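Local coordinates for protein endoglucanase EG-II (Hypocrea jecorina, PDB 3QR3) that hydrolyses internal beta-1,4-glucosidic bonds of cellulose as an endoglucanase, with a catalytic domain built as a TIM barrel, at residues Ala11-Gly16 with Ser84-Leu89; Val28-Lys33 with Asn39-Gly44; Met48-Asn53 with Trp315-Leu320; Asp103-Ala108 with Val291-Gly296; Thr259-Gly264 with Gln271-Gln276. All coordinates share one frame; numbering follows the deposited sequence. Where two conformers were deposited one is given.

Contact 1: Ala11-Gly16 with Ser84-Leu89; sequences AGFDFG and SKYDQL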
# COMPACT_ATOMS: atom_id res chain seq x y z
N ALA A 11 -8.78 4.40 -0.41
CA ALA A 11 -9.41 3.08 -0.30
C ALA A 11 -10.82 3.02 -0.90
O ALA A 11 -11.44 4.05 -1.17
CB ALA A 11 -9.43 2.64 1.18
N GLY A 12 -11.33 1.81 -1.08
CA GLY A 12 -12.68 1.61 -1.59
C GLY A 12 -12.82 0.44 -2.54
O GLY A 12 -13.78 -0.35 -2.44
N PHE A 13 -11.87 0.29 -3.46
CA PHE A 13 -11.87 -0.88 -4.35
C PHE A 13 -11.63 -2.15 -3.53
O PHE A 13 -11.79 -3.28 -4.02
CB PHE A 13 -10.84 -0.75 -5.47
CG PHE A 13 -11.33 -0.00 -6.70
CD1 PHE A 13 -12.16 -0.61 -7.62
CD2 PHE A 13 -10.90 1.29 -6.95
CE1 PHE A 13 -12.59 0.07 -8.76
CE2 PHE A 13 -11.33 1.98 -8.08
CZ PHE A 13 -12.18 1.36 -8.99
N ASP A 14 -11.27 -1.97 -2.26
CA ASP A 14 -11.00 -3.09 -1.38
C ASP A 14 -12.08 -3.31 -0.33
O ASP A 14 -11.98 -4.22 0.49
CB ASP A 14 -9.68 -2.86 -0.65
CG ASP A 14 -9.72 -1.59 0.17
OD1 ASP A 14 -10.21 -0.58 -0.36
OD2 ASP A 14 -9.27 -1.61 1.34
N PHE A 15 -13.11 -2.46 -0.31
CA PHE A 15 -14.17 -2.67 0.66
C PHE A 15 -14.80 -4.02 0.34
O PHE A 15 -14.99 -4.36 -0.83
CB PHE A 15 -15.20 -1.55 0.62
CG PHE A 15 -14.71 -0.28 1.26
CD1 PHE A 15 -13.37 -0.12 1.56
CD2 PHE A 15 -15.59 0.75 1.56
CE1 PHE A 15 -12.91 1.04 2.14
CE2 PHE A 15 -15.14 1.92 2.15
CZ PHE A 15 -13.80 2.07 2.43
N GLY A 16 -15.09 -4.80 1.37
CA GLY A 16 -15.58 -6.14 1.18
C GLY A 16 -14.48 -7.19 1.30
O GLY A 16 -14.78 -8.38 1.24
N SER A 84 -10.91 -1.61 -16.28
CA SER A 84 -11.26 -0.31 -16.84
C SER A 84 -11.61 0.72 -15.75
O SER A 84 -11.16 1.86 -15.79
CB SER A 84 -12.44 -0.47 -17.82
OG SER A 84 -12.85 0.78 -18.32
N LYS A 85 -12.43 0.30 -14.79
CA LYS A 85 -12.79 1.16 -13.67
C LYS A 85 -11.57 1.44 -12.80
O LYS A 85 -11.28 2.59 -12.48
CB LYS A 85 -13.90 0.50 -12.84
CG LYS A 85 -15.27 0.43 -13.54
CD LYS A 85 -15.81 1.83 -13.83
CE LYS A 85 -17.23 1.77 -14.39
NZ LYS A 85 -17.86 3.12 -14.44
N TYR A 86 -10.85 0.40 -12.40
CA TYR A 86 -9.67 0.58 -11.55
C TYR A 86 -8.62 1.45 -12.23
O TYR A 86 -7.99 2.30 -11.60
CB TYR A 86 -9.08 -0.77 -11.15
CG TYR A 86 -7.91 -0.67 -10.21
CD1 TYR A 86 -8.09 -0.25 -8.90
CD2 TYR A 86 -6.63 -0.99 -10.63
CE1 TYR A 86 -7.01 -0.17 -8.02
CE2 TYR A 86 -5.55 -0.91 -9.78
CZ TYR A 86 -5.74 -0.50 -8.48
OH TYR A 86 -4.67 -0.42 -7.63
N ASP A 87 -8.45 1.27 -13.54
CA ASP A 87 -7.45 2.07 -14.26
C ASP A 87 -7.77 3.56 -14.24
O ASP A 87 -6.87 4.40 -14.33
CB ASP A 87 -7.26 1.59 -15.70
CG ASP A 87 -6.09 2.29 -16.39
OD1 ASP A 87 -4.99 2.30 -15.80
OD2 ASP A 87 -6.26 2.84 -17.49
N GLN A 88 -9.05 3.92 -14.13
CA GLN A 88 -9.40 5.33 -14.05
C GLN A 88 -8.79 5.96 -12.81
O GLN A 88 -8.33 7.09 -12.84
CB GLN A 88 -10.93 5.55 -14.04
CG GLN A 88 -11.62 5.25 -15.35
CD GLN A 88 -13.14 5.34 -15.22
OE1 GLN A 88 -13.67 6.09 -14.41
NE2 GLN A 88 -13.85 4.57 -16.03
N LEU A 89 -8.79 5.22 -11.71
CA LEU A 89 -8.22 5.73 -10.47
C LEU A 89 -6.69 5.79 -10.59
O LEU A 89 -6.05 6.76 -10.18
CB LEU A 89 -8.66 4.85 -9.29
CG LEU A 89 -8.21 5.31 -7.90
CD1 LEU A 89 -8.79 6.69 -7.59
CD2 LEU A 89 -8.63 4.29 -6.85
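The ring of Phe-13 receives Tyr-86 over one face and Leu-89 at its edge. CD1 of Tyr-86 comes to 3.8 Å from CD2 of Phe-13, and because the tyrosine turns its rim to the phenylalanine the pair is T-shaped, with centroids 5.3 Å apart and planes at 86°. Near the plane of the Phe-13 ring, CD2 of Leu-89 closes in on CE2 at 3.8 Å, while the leading CZ reaches the helix backbone, 3.7 Å from CA of Tyr-86. With CG anti to its backbone N (chi1 -177°), the Tyr-86 ring lies so that CD1 comes over the Phe-13 face; its OH is hydrogen-bonded to Leu-62 O. Cutting Phe-13 back to an alanine would probably open a gap between loop and helix and leave the edge of Tyr-86 without the face it meets. Phe-13 stands in a type I turn from Gly-12 to Phe-15. Asp-14 OD1 takes the N-H of Gly-12 at 2.7 Å, and the backbone angles of Gly-12 suit glycine, since a CB would press on the preceding carbonyl. A large flat hydrocarbon thus packs the loop after strand 5-11, the first barrel strand, on helix 80-95, one of the helices round the TIM barrel.

Contact 2: Val28-Lys33 with Asn39-Gly44; sequences VYPPLK and NNYPDG. With SO4 (sulfate ion), chain H.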
# COMPACT_ATOMS: atom_id res chain seq x y z
N VAL A 28 -17.69 -3.79 -3.05
CA VAL A 28 -16.73 -2.70 -3.30
C VAL A 28 -17.46 -1.36 -3.28
O VAL A 28 -18.63 -1.29 -3.60
CB VAL A 28 -15.98 -2.86 -4.64
CG1 VAL A 28 -15.13 -4.14 -4.63
CG2 VAL A 28 -16.97 -2.85 -5.80
N TYR A 29 -16.76 -0.31 -2.87
CA TYR A 29 -17.33 1.04 -2.88
C TYR A 29 -16.20 1.95 -3.36
O TYR A 29 -15.59 2.67 -2.58
CB TYR A 29 -17.81 1.45 -1.47
CG TYR A 29 -18.61 2.75 -1.40
CD1 TYR A 29 -19.55 3.07 -2.38
CD2 TYR A 29 -18.45 3.64 -0.34
CE1 TYR A 29 -20.29 4.25 -2.31
CE2 TYR A 29 -19.19 4.82 -0.27
CZ TYR A 29 -20.11 5.12 -1.26
OH TYR A 29 -20.86 6.28 -1.19
N PRO A 30 -15.90 1.89 -4.67
CA PRO A 30 -14.70 2.54 -5.21
C PRO A 30 -14.78 4.06 -5.11
O PRO A 30 -15.87 4.63 -5.26
CB PRO A 30 -14.67 2.08 -6.67
CG PRO A 30 -15.53 0.80 -6.69
CD PRO A 30 -16.62 1.12 -5.70
N PRO A 31 -13.64 4.71 -4.84
CA PRO A 31 -13.56 6.17 -4.73
C PRO A 31 -13.43 6.84 -6.11
O PRO A 31 -12.52 7.63 -6.34
CB PRO A 31 -12.27 6.38 -3.92
CG PRO A 31 -11.40 5.20 -4.27
CD PRO A 31 -12.33 4.05 -4.62
N LEU A 32 -14.34 6.50 -7.01
CA LEU A 32 -14.48 7.20 -8.29
C LEU A 32 -15.87 7.82 -8.29
O LEU A 32 -16.88 7.11 -8.22
CB LEU A 32 -14.35 6.23 -9.46
CG LEU A 32 -12.95 5.73 -9.77
CD1 LEU A 32 -13.01 4.59 -10.77
CD2 LEU A 32 -12.07 6.88 -10.29
N LYS A 33 -15.91 9.14 -8.38
CA LYS A 33 -17.16 9.87 -8.19
C LYS A 33 -18.30 9.34 -9.04
O LYS A 33 -19.41 9.13 -8.55
CB LYS A 33 -16.96 11.37 -8.43
CG LYS A 33 -18.16 12.21 -8.01
CD LYS A 33 -17.85 13.70 -8.07
CE LYS A 33 -19.04 14.54 -7.62
NZ LYS A 33 -18.72 15.99 -7.67
N ASN A 39 -23.00 9.65 -9.94
CA ASN A 39 -22.08 10.77 -9.72
C ASN A 39 -21.97 11.20 -8.26
O ASN A 39 -21.72 12.37 -7.97
CB ASN A 39 -22.45 11.99 -10.58
CG ASN A 39 -21.29 12.97 -10.71
OD1 ASN A 39 -20.16 12.57 -10.97
ND2 ASN A 39 -21.56 14.26 -10.53
N ASN A 40 -22.15 10.26 -7.34
CA ASN A 40 -21.98 10.60 -5.93
C ASN A 40 -21.30 9.50 -5.13
O ASN A 40 -21.50 9.39 -3.92
CB ASN A 40 -23.30 11.04 -5.29
CG ASN A 40 -24.37 9.99 -5.41
OD1 ASN A 40 -24.08 8.79 -5.52
ND2 ASN A 40 -25.64 10.42 -5.38
N TYR A 41 -20.49 8.68 -5.79
CA TYR A 41 -19.54 7.85 -5.06
C TYR A 41 -18.43 8.78 -4.56
O TYR A 41 -18.33 9.92 -5.00
CB TYR A 41 -18.98 6.72 -5.95
CG TYR A 41 -19.82 5.44 -5.95
CD1 TYR A 41 -21.21 5.48 -6.06
CD2 TYR A 41 -19.21 4.20 -5.86
CE1 TYR A 41 -21.96 4.31 -6.07
CE2 TYR A 41 -19.96 3.02 -5.87
CZ TYR A 41 -21.33 3.09 -5.98
OH TYR A 41 -22.07 1.92 -5.99
N PRO A 42 -17.61 8.31 -3.61
CA PRO A 42 -16.54 9.16 -3.06
C PRO A 42 -15.59 9.64 -4.16
O PRO A 42 -15.33 8.91 -5.11
CB PRO A 42 -15.84 8.24 -2.07
CG PRO A 42 -16.94 7.30 -1.63
CD PRO A 42 -17.69 7.02 -2.90
N ASP A 43 -15.10 10.87 -4.01
CA ASP A 43 -14.34 11.54 -5.06
C ASP A 43 -12.83 11.38 -4.84
O ASP A 43 -12.13 12.32 -4.46
CB ASP A 43 -14.72 13.03 -5.11
CG ASP A 43 -14.10 13.76 -6.28
OD1 ASP A 43 -13.47 13.12 -7.13
OD2 ASP A 43 -14.24 15.00 -6.35
N GLY A 44 -12.34 10.17 -5.07
CA GLY A 44 -10.93 9.86 -4.84
C GLY A 44 -9.98 10.70 -5.66
O GLY A 44 -8.92 11.09 -5.20
S SO4 H . -27.91 13.25 -6.23
O1 SO4 H . -28.64 12.00 -6.46
O2 SO4 H . -27.93 14.05 -7.45
O3 SO4 H . -28.54 13.98 -5.13
O4 SO4 H . -26.52 12.99 -5.88
O HOH W 1 -20.54 -0.58 -6.11
O HOH W 2 -22.93 6.67 -2.98
O HOH W 3 -13.35 10.70 -8.31
O HOH W 4 -21.39 6.98 -9.22
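Tyr-41 and Lys-33 hold the two loop limbs together through Tyr-41 N and Lys-33 O, 3.0 Å apart, with the N-H on a lone pair in the carbonyl plane. The same oxygen accepts a second bond from water 4. Gly-44 N gives a more bent bond to Pro-31 O at 2.8 Å (131°), its donor standing above the carbonyl plane; a CB on Gly-44 would strike that oxygen, hence glycine. Lys-33 N is met by water 3, which also donates to Asp-43 OD1 at 2.7 Å. Water 1 joins Tyr-41 OH to Val-28 O, and water 2 links Tyr-29 OH with Asn-40 O. Asn-40 ND2 donates to O4 of a sulfate ion, probably from the crystallisation liquor, at 2.8 Å, while its OD1 is hydrogen-bonded to Ser-38 OG. Between these polar links the edge of Tyr-29 meets the face of Tyr-41, and Pro-42 CD lies over a face of Tyr-29 in a CH-pi contact, 3.9 Å from its centroid. Pro-31 centres an inverse gamma turn, and Asp-43, hydrogen-bonded through OD1 to Gly-46 N, is the N-cap of the barrel helix 44-55.

Contact 3: Met48-Asn53 with Trp315-Leu320; sequences MQHFVN and WTDTSL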
# COMPACT_ATOMS: atom_id res chain seq x y z
N MET A 48 -7.15 13.23 -4.31
CA MET A 48 -5.74 13.18 -4.70
C MET A 48 -5.24 14.53 -5.21
O MET A 48 -4.12 14.95 -4.90
CB MET A 48 -5.50 12.09 -5.76
CG MET A 48 -5.60 10.66 -5.21
SD MET A 48 -5.03 9.42 -6.38
CE MET A 48 -6.35 9.47 -7.59
N GLN A 49 -6.06 15.23 -5.99
CA GLN A 49 -5.66 16.52 -6.54
C GLN A 49 -5.39 17.52 -5.41
O GLN A 49 -4.40 18.25 -5.44
CB GLN A 49 -6.71 17.05 -7.51
CG GLN A 49 -6.33 18.35 -8.18
CD GLN A 49 -7.46 18.94 -9.00
OE1 GLN A 49 -7.23 19.55 -10.05
NE2 GLN A 49 -8.69 18.77 -8.53
N HIS A 50 -6.27 17.54 -4.42
CA HIS A 50 -6.07 18.33 -3.21
C HIS A 50 -4.77 17.95 -2.49
O HIS A 50 -3.98 18.81 -2.11
CB HIS A 50 -7.27 18.19 -2.28
CG HIS A 50 -6.94 18.40 -0.83
ND1 HIS A 50 -6.64 19.65 -0.31
CD2 HIS A 50 -6.88 17.53 0.21
CE1 HIS A 50 -6.41 19.53 0.98
NE2 HIS A 50 -6.54 18.26 1.32
N PHE A 51 -4.58 16.65 -2.27
CA PHE A 51 -3.39 16.17 -1.57
C PHE A 51 -2.11 16.59 -2.28
O PHE A 51 -1.13 16.97 -1.63
CB PHE A 51 -3.44 14.64 -1.43
CG PHE A 51 -4.35 14.17 -0.34
CD1 PHE A 51 -4.30 14.74 0.92
CD2 PHE A 51 -5.26 13.14 -0.56
CE1 PHE A 51 -5.14 14.30 1.94
CE2 PHE A 51 -6.09 12.69 0.44
CZ PHE A 51 -6.04 13.27 1.69
N VAL A 52 -2.12 16.55 -3.61
CA VAL A 52 -0.93 16.89 -4.38
C VAL A 52 -0.72 18.40 -4.40
O VAL A 52 0.39 18.89 -4.18
CB VAL A 52 -1.00 16.35 -5.83
CG1 VAL A 52 0.14 16.93 -6.69
CG2 VAL A 52 -0.96 14.82 -5.84
N ASN A 53 -1.79 19.15 -4.65
CA ASN A 53 -1.69 20.59 -4.84
C ASN A 53 -1.50 21.38 -3.55
O ASN A 53 -0.75 22.35 -3.51
CB ASN A 53 -2.91 21.13 -5.58
CG ASN A 53 -2.91 20.74 -7.03
OD1 ASN A 53 -1.90 20.27 -7.55
ND2 ASN A 53 -4.04 20.95 -7.71
N TRP A 315 -11.20 22.26 0.14
CA TRP A 315 -11.02 21.06 0.95
C TRP A 315 -10.41 21.42 2.29
O TRP A 315 -9.58 22.31 2.38
CB TRP A 315 -10.11 20.07 0.25
CG TRP A 315 -10.60 19.58 -1.07
CD1 TRP A 315 -10.40 20.17 -2.28
CD2 TRP A 315 -11.35 18.39 -1.32
NE1 TRP A 315 -10.99 19.43 -3.27
CE2 TRP A 315 -11.58 18.32 -2.71
CE3 TRP A 315 -11.86 17.37 -0.51
CZ2 TRP A 315 -12.28 17.28 -3.31
CZ3 TRP A 315 -12.56 16.33 -1.11
CH2 TRP A 315 -12.77 16.30 -2.49
N THR A 316 -10.85 20.71 3.33
CA THR A 316 -10.24 20.83 4.65
C THR A 316 -9.77 19.44 5.09
O THR A 316 -10.52 18.47 4.97
CB THR A 316 -11.24 21.37 5.68
OG1 THR A 316 -11.88 22.53 5.15
CG2 THR A 316 -10.53 21.74 6.98
N ASP A 317 -8.53 19.35 5.59
CA ASP A 317 -7.95 18.07 6.00
C ASP A 317 -8.32 17.70 7.42
O ASP A 317 -8.69 18.56 8.20
CB ASP A 317 -6.42 18.12 5.88
CG ASP A 317 -5.95 18.03 4.45
OD1 ASP A 317 -5.09 18.84 4.05
OD2 ASP A 317 -6.45 17.14 3.72
N THR A 318 -8.21 16.42 7.76
CA THR A 318 -8.38 16.01 9.15
C THR A 318 -7.18 16.55 9.94
O THR A 318 -6.19 16.97 9.35
CB THR A 318 -8.50 14.47 9.30
OG1 THR A 318 -7.21 13.85 9.12
CG2 THR A 318 -9.48 13.92 8.28
N SER A 319 -7.27 16.54 11.26
CA SER A 319 -6.20 17.11 12.06
C SER A 319 -4.87 16.33 11.95
O SER A 319 -3.79 16.92 11.94
CB SER A 319 -6.63 17.30 13.52
OG SER A 319 -7.02 16.07 14.10
N LEU A 320 -4.95 15.01 11.85
CA LEU A 320 -3.72 14.22 11.76
C LEU A 320 -3.01 14.45 10.43
O LEU A 320 -1.79 14.60 10.38
CB LEU A 320 -3.99 12.72 11.97
CG LEU A 320 -2.71 11.88 12.12
CD1 LEU A 320 -2.03 12.17 13.44
CD2 LEU A 320 -3.02 10.40 12.02
O HOH W 5 -9.58 18.54 -5.89
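Along helix 44-55 it is His-50 and Phe-51 that touch Trp-315 and Asp-317, with Gln-49 just before them joining in through water 5, which accepts from its NE2 and, weakly, from Trp-315 NE1. His-50 carries most of the contact. Its CG lies anti to the backbone N (chi1 153°), which sets the imidazole beside the tryptophan: His-50 CB sits over the five-membered ring of Trp-315, 3.9 Å from its centroid, and Trp-315 CB returns the CH-pi contact over a face of the imidazole, 3.7 Å from the centroid of that ring. The two rings are near parallel but slid apart, so they barely overlap. At the far edge NE2 donates to Asp-317 OD2 at 2.7 Å, almost straight (170°), in the imidazole plane and on the syn side of the carboxylate, though tilted 33° from its plane. ND1 is buried with no partner in the model. A leucine here would probably leave the Asp-317 carboxylate without its N-H donor, close to the like charge of Asp-55. Next comes Phe-51, whose CE1 lies 3.6 Å from Asp-317 OD2. Beyond the contact, Phe-51 packs on Phe-60 of strand 59-64 and Met-48 on helix 80-95, while Trp-315 belongs to the short hairpin of strands 309-310 and 315-316 packed against helix 44-55, where it also touches Gln-47.

Contact 4: Asp103-Ala108 with Val291-Gly296; sequences DIHNYA and VGWGAG
His-105 and Trp-293 approach from opposite directions and present their rings nearly parallel, 8° apart, yet displaced so far in their planes that they barely overlap, with the imidazole and the six-membered ring 5.6 Å between centroids. The nearest atoms are CE1 of His-105 and CH2 of Trp-293, 3.9 Å apart, and NE2 of His-105 is 4.0 Å from the same CH2. The imidazole is set by Asp-103, two residues back on strand 99-104, whose OD2 accepts a hydrogen bond from ND1 of His-105, 2.7 Å away, through its syn lone pair; this fixes the rotation of a ring whose first torsion, -144°, is not a relaxed one. The indole is held at its other end, where NE1 is hydrogen-bonded to Tyr-302 OH. The peptide between Trp-293 and Gly-294 is cis, and a CB on Gly-294 would be crowded by CG of Trp-293, which suits glycine there. A cis bond after the tryptophan at the corner in strand 287-296, the eighth of the barrel, is familiar in family 5 glycosidases, where that ring commonly lies beneath a sugar. A sulfate ion, probably from the crystallisation liquor, lies about 3 Å from the Trp-293 side chain and may mark the pocket. Two offset, near-parallel rings, with ND1 engaged by Asp-103 and NE1 by Tyr-302, are consistent with a positioned wall of the cleft.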
# COMPACT_ATOMS: atom_id res chain seq x y z
N ASP A 103 -2.17 -2.02 -5.09
CA ASP A 103 -2.08 -2.88 -3.90
C ASP A 103 -3.15 -3.95 -3.94
O ASP A 103 -4.34 -3.65 -3.88
CB ASP A 103 -2.21 -2.05 -2.62
CG ASP A 103 -2.77 -2.85 -1.44
OD1 ASP A 103 -2.27 -3.96 -1.18
OD2 ASP A 103 -3.71 -2.35 -0.77
N ILE A 104 -2.72 -5.21 -4.05
CA ILE A 104 -3.65 -6.33 -4.02
C ILE A 104 -3.96 -6.65 -2.55
O ILE A 104 -3.10 -7.12 -1.83
CB ILE A 104 -3.07 -7.56 -4.74
CG1 ILE A 104 -2.72 -7.20 -6.19
CG2 ILE A 104 -4.07 -8.71 -4.75
CD1 ILE A 104 -3.93 -6.76 -7.02
N HIS A 105 -5.18 -6.35 -2.12
CA HIS A 105 -5.48 -6.31 -0.69
C HIS A 105 -5.97 -7.69 -0.20
O HIS A 105 -7.11 -7.82 0.24
CB HIS A 105 -6.53 -5.22 -0.43
CG HIS A 105 -6.35 -4.48 0.86
ND1 HIS A 105 -5.31 -3.60 1.07
CD2 HIS A 105 -7.07 -4.50 2.01
CE1 HIS A 105 -5.40 -3.10 2.29
NE2 HIS A 105 -6.46 -3.62 2.88
N ASN A 106 -5.11 -8.70 -0.27
CA ASN A 106 -5.59 -10.08 -0.06
C ASN A 106 -4.95 -10.95 1.02
O ASN A 106 -5.29 -12.13 1.14
CB ASN A 106 -5.60 -10.84 -1.38
CG ASN A 106 -6.87 -10.62 -2.16
OD1 ASN A 106 -7.75 -11.49 -2.18
ND2 ASN A 106 -6.99 -9.47 -2.80
N TYR A 107 -4.04 -10.39 1.80
CA TYR A 107 -3.47 -11.09 2.95
C TYR A 107 -2.85 -12.44 2.55
O TYR A 107 -2.87 -13.39 3.33
CB TYR A 107 -4.54 -11.28 4.03
CG TYR A 107 -5.21 -9.97 4.40
CD1 TYR A 107 -6.32 -9.52 3.70
CD2 TYR A 107 -4.72 -9.19 5.44
CE1 TYR A 107 -6.93 -8.32 4.03
CE2 TYR A 107 -5.33 -7.98 5.77
CZ TYR A 107 -6.44 -7.56 5.06
OH TYR A 107 -7.05 -6.37 5.37
N ALA A 108 -2.31 -12.49 1.33
CA ALA A 108 -1.64 -13.67 0.79
C ALA A 108 -2.60 -14.83 0.59
O ALA A 108 -2.19 -15.99 0.54
CB ALA A 108 -0.45 -14.09 1.67
N VAL A 291 2.94 6.28 3.81
CA VAL A 291 1.59 6.41 3.25
C VAL A 291 0.54 6.22 4.34
O VAL A 291 0.45 5.17 4.96
CB VAL A 291 1.34 5.37 2.13
CG1 VAL A 291 0.05 5.69 1.38
CG2 VAL A 291 2.52 5.34 1.15
N GLY A 292 -0.27 7.25 4.57
CA GLY A 292 -1.25 7.21 5.64
C GLY A 292 -2.46 6.36 5.30
O GLY A 292 -2.80 6.22 4.12
N TRP A 293 -3.08 5.78 6.32
CA TRP A 293 -4.35 5.05 6.19
C TRP A 293 -5.41 5.72 7.08
O TRP A 293 -5.21 5.83 8.29
CB TRP A 293 -4.18 3.58 6.61
CG TRP A 293 -5.44 2.75 6.42
CD1 TRP A 293 -6.48 2.63 7.31
CD2 TRP A 293 -5.78 1.95 5.28
NE1 TRP A 293 -7.45 1.80 6.78
CE2 TRP A 293 -7.05 1.37 5.55
CE3 TRP A 293 -5.15 1.67 4.07
CZ2 TRP A 293 -7.69 0.52 4.64
CZ3 TRP A 293 -5.78 0.81 3.17
CH2 TRP A 293 -7.04 0.26 3.46
N GLY A 294 -6.53 6.16 6.50
CA GLY A 294 -6.84 6.00 5.09
C GLY A 294 -7.87 7.01 4.63
O GLY A 294 -8.67 7.51 5.43
N ALA A 295 -7.84 7.35 3.34
CA ALA A 295 -8.82 8.27 2.76
C ALA A 295 -9.59 7.53 1.66
O ALA A 295 -9.80 6.32 1.76
CB ALA A 295 -8.12 9.53 2.22
N GLY A 296 -10.00 8.24 0.61
CA GLY A 296 -10.79 7.62 -0.43
C GLY A 296 -12.23 7.51 0.05
O GLY A 296 -12.85 8.51 0.39

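Contact 5: Thr259-Gly264 with Gln271-Gln276; sequences TETGGG and QDMCQQ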
# COMPACT_ATOMS: atom_id res chain seq x y z
N THR A 259 3.93 1.59 3.81
CA THR A 259 2.74 1.76 2.97
C THR A 259 1.43 1.85 3.73
O THR A 259 0.39 2.14 3.15
CB THR A 259 2.60 0.65 1.93
OG1 THR A 259 2.71 -0.62 2.59
CG2 THR A 259 3.69 0.77 0.89
N GLU A 260 1.47 1.58 5.03
CA GLU A 260 0.31 1.83 5.88
C GLU A 260 0.73 2.30 7.26
O GLU A 260 1.51 1.64 7.94
CB GLU A 260 -0.58 0.59 6.02
CG GLU A 260 -1.54 0.35 4.86
CD GLU A 260 -2.56 -0.73 5.15
OE1 GLU A 260 -2.90 -0.95 6.34
OE2 GLU A 260 -3.04 -1.36 4.18
N THR A 261 0.20 3.44 7.66
CA THR A 261 0.37 3.92 9.02
C THR A 261 -0.75 4.92 9.26
O THR A 261 -1.30 5.47 8.31
CB THR A 261 1.77 4.54 9.25
OG1 THR A 261 1.96 4.77 10.65
CG2 THR A 261 1.96 5.85 8.49
N GLY A 262 -1.11 5.13 10.51
CA GLY A 262 -2.22 6.03 10.79
C GLY A 262 -2.58 6.07 12.26
O GLY A 262 -2.01 5.35 13.06
N GLY A 263 -3.53 6.94 12.60
CA GLY A 263 -4.04 7.00 13.96
C GLY A 263 -5.26 7.89 14.04
O GLY A 263 -5.69 8.49 13.04
N GLY A 264 -5.84 8.00 15.23
CA GLY A 264 -6.98 8.86 15.43
C GLY A 264 -6.63 10.32 15.20
O GLY A 264 -5.45 10.70 15.23
N GLN A 271 0.95 13.89 18.41
CA GLN A 271 2.30 13.85 18.97
C GLN A 271 3.10 12.65 18.46
O GLN A 271 4.19 12.83 17.92
CB GLN A 271 2.28 13.87 20.50
CG GLN A 271 3.68 13.70 21.10
CD GLN A 271 3.74 13.96 22.60
OE1 GLN A 271 4.68 13.54 23.28
NE2 GLN A 271 2.73 14.65 23.12
N ASP A 272 2.55 11.44 18.60
CA ASP A 272 3.27 10.22 18.23
C ASP A 272 3.52 10.07 16.74
O ASP A 272 4.59 9.63 16.32
CB ASP A 272 2.56 8.98 18.78
CG ASP A 272 2.64 8.88 20.30
OD1 ASP A 272 3.34 9.71 20.92
OD2 ASP A 272 2.02 7.96 20.87
N MET A 273 2.54 10.42 15.92
CA MET A 273 2.71 10.31 14.48
C MET A 273 3.76 11.28 13.99
O MET A 273 4.52 10.97 13.08
CB MET A 273 1.40 10.54 13.74
CG MET A 273 1.56 10.49 12.22
SD MET A 273 2.09 8.86 11.64
CE MET A 273 0.60 7.89 11.88
N CYS A 274 3.80 12.47 14.58
CA CYS A 274 4.76 13.46 14.13
C CYS A 274 6.18 13.03 14.51
O CYS A 274 7.10 13.22 13.74
CB CYS A 274 4.41 14.86 14.63
SG CYS A 274 2.99 15.60 13.70
N GLN A 275 6.33 12.43 15.69
CA GLN A 275 7.62 11.85 16.08
C GLN A 275 8.02 10.73 15.12
O GLN A 275 9.17 10.65 14.71
CB GLN A 275 7.56 11.32 17.52
CG GLN A 275 7.44 12.44 18.54
CD GLN A 275 7.21 11.94 19.95
OE1 GLN A 275 6.98 10.76 20.18
NE2 GLN A 275 7.26 12.86 20.91
N GLN A 276 7.07 9.88 14.76
CA GLN A 276 7.35 8.78 13.86
C GLN A 276 7.83 9.30 12.51
O GLN A 276 8.86 8.87 11.99
CB GLN A 276 6.12 7.89 13.66
CG GLN A 276 6.43 6.62 12.86
CD GLN A 276 5.20 5.82 12.53
OE1 GLN A 276 4.44 6.15 11.61
NE2 GLN A 276 4.98 4.75 13.27
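Gly-262 and Met-273 lie nearest across the contact, their CA atoms 7.5 Å apart. As strand 256-261 ends, the chain runs on almost fully extended through Gly-262 and Gly-263, past helix 267-281. The methyl of Met-273 lies on the backbone of Gly-262: its CE is 3.5 Å from both N and CA of that residue. Met-273 leaves the helix with CG anti to the backbone N and then bends at chi2 (64°) and chi3 (72°), which brings the methyl round to the strand. The CB of Thr-261 points toward the helix, and its side chain meets that of Met-273 tip to tip, with OG1 of Thr-261 3.6 Å from CE of Met-273. That hydroxyl is hydrogen-bonded to Lys-220 O. The Gln-276 side chain passes that of Thr-261 in the opposite direction. Met-273 also packs on Leu-320 and Cys-324, and the helix is tied to that region by the Cys-274 to Cys-324 disulfide. The pairing is therefore mainly van der Waals contact between the Met-273 methyl and the Gly-262 backbone, with the threonine hydroxyl given its own acceptor.

In the fold
Contact 4 lies closest to the middle of the barrel, its centre about 5 Å from that of the chain, and the others lie farther out. Contact 5 reaches it through Thr-261 O, 2.7 Å from Trp-293 N, and through Glu-260, whose OE2 is 3.5 Å from His-105 CE1; family 5 enzymes commonly carry their nucleophile at the end of the seventh barrel strand, here strand 256-261, so the two contacts probably flank the active site. Contact 1 probably borders the same cleft, Asp-14 OD2 lying 3.6 Å from Trp-293 CH2, and leads outward to contact 2, where Tyr-29 N is 3.0 Å from Gly-12 O. Contact 3, about 18 Å centre to centre from contact 4, meets contact 5 at Leu-320.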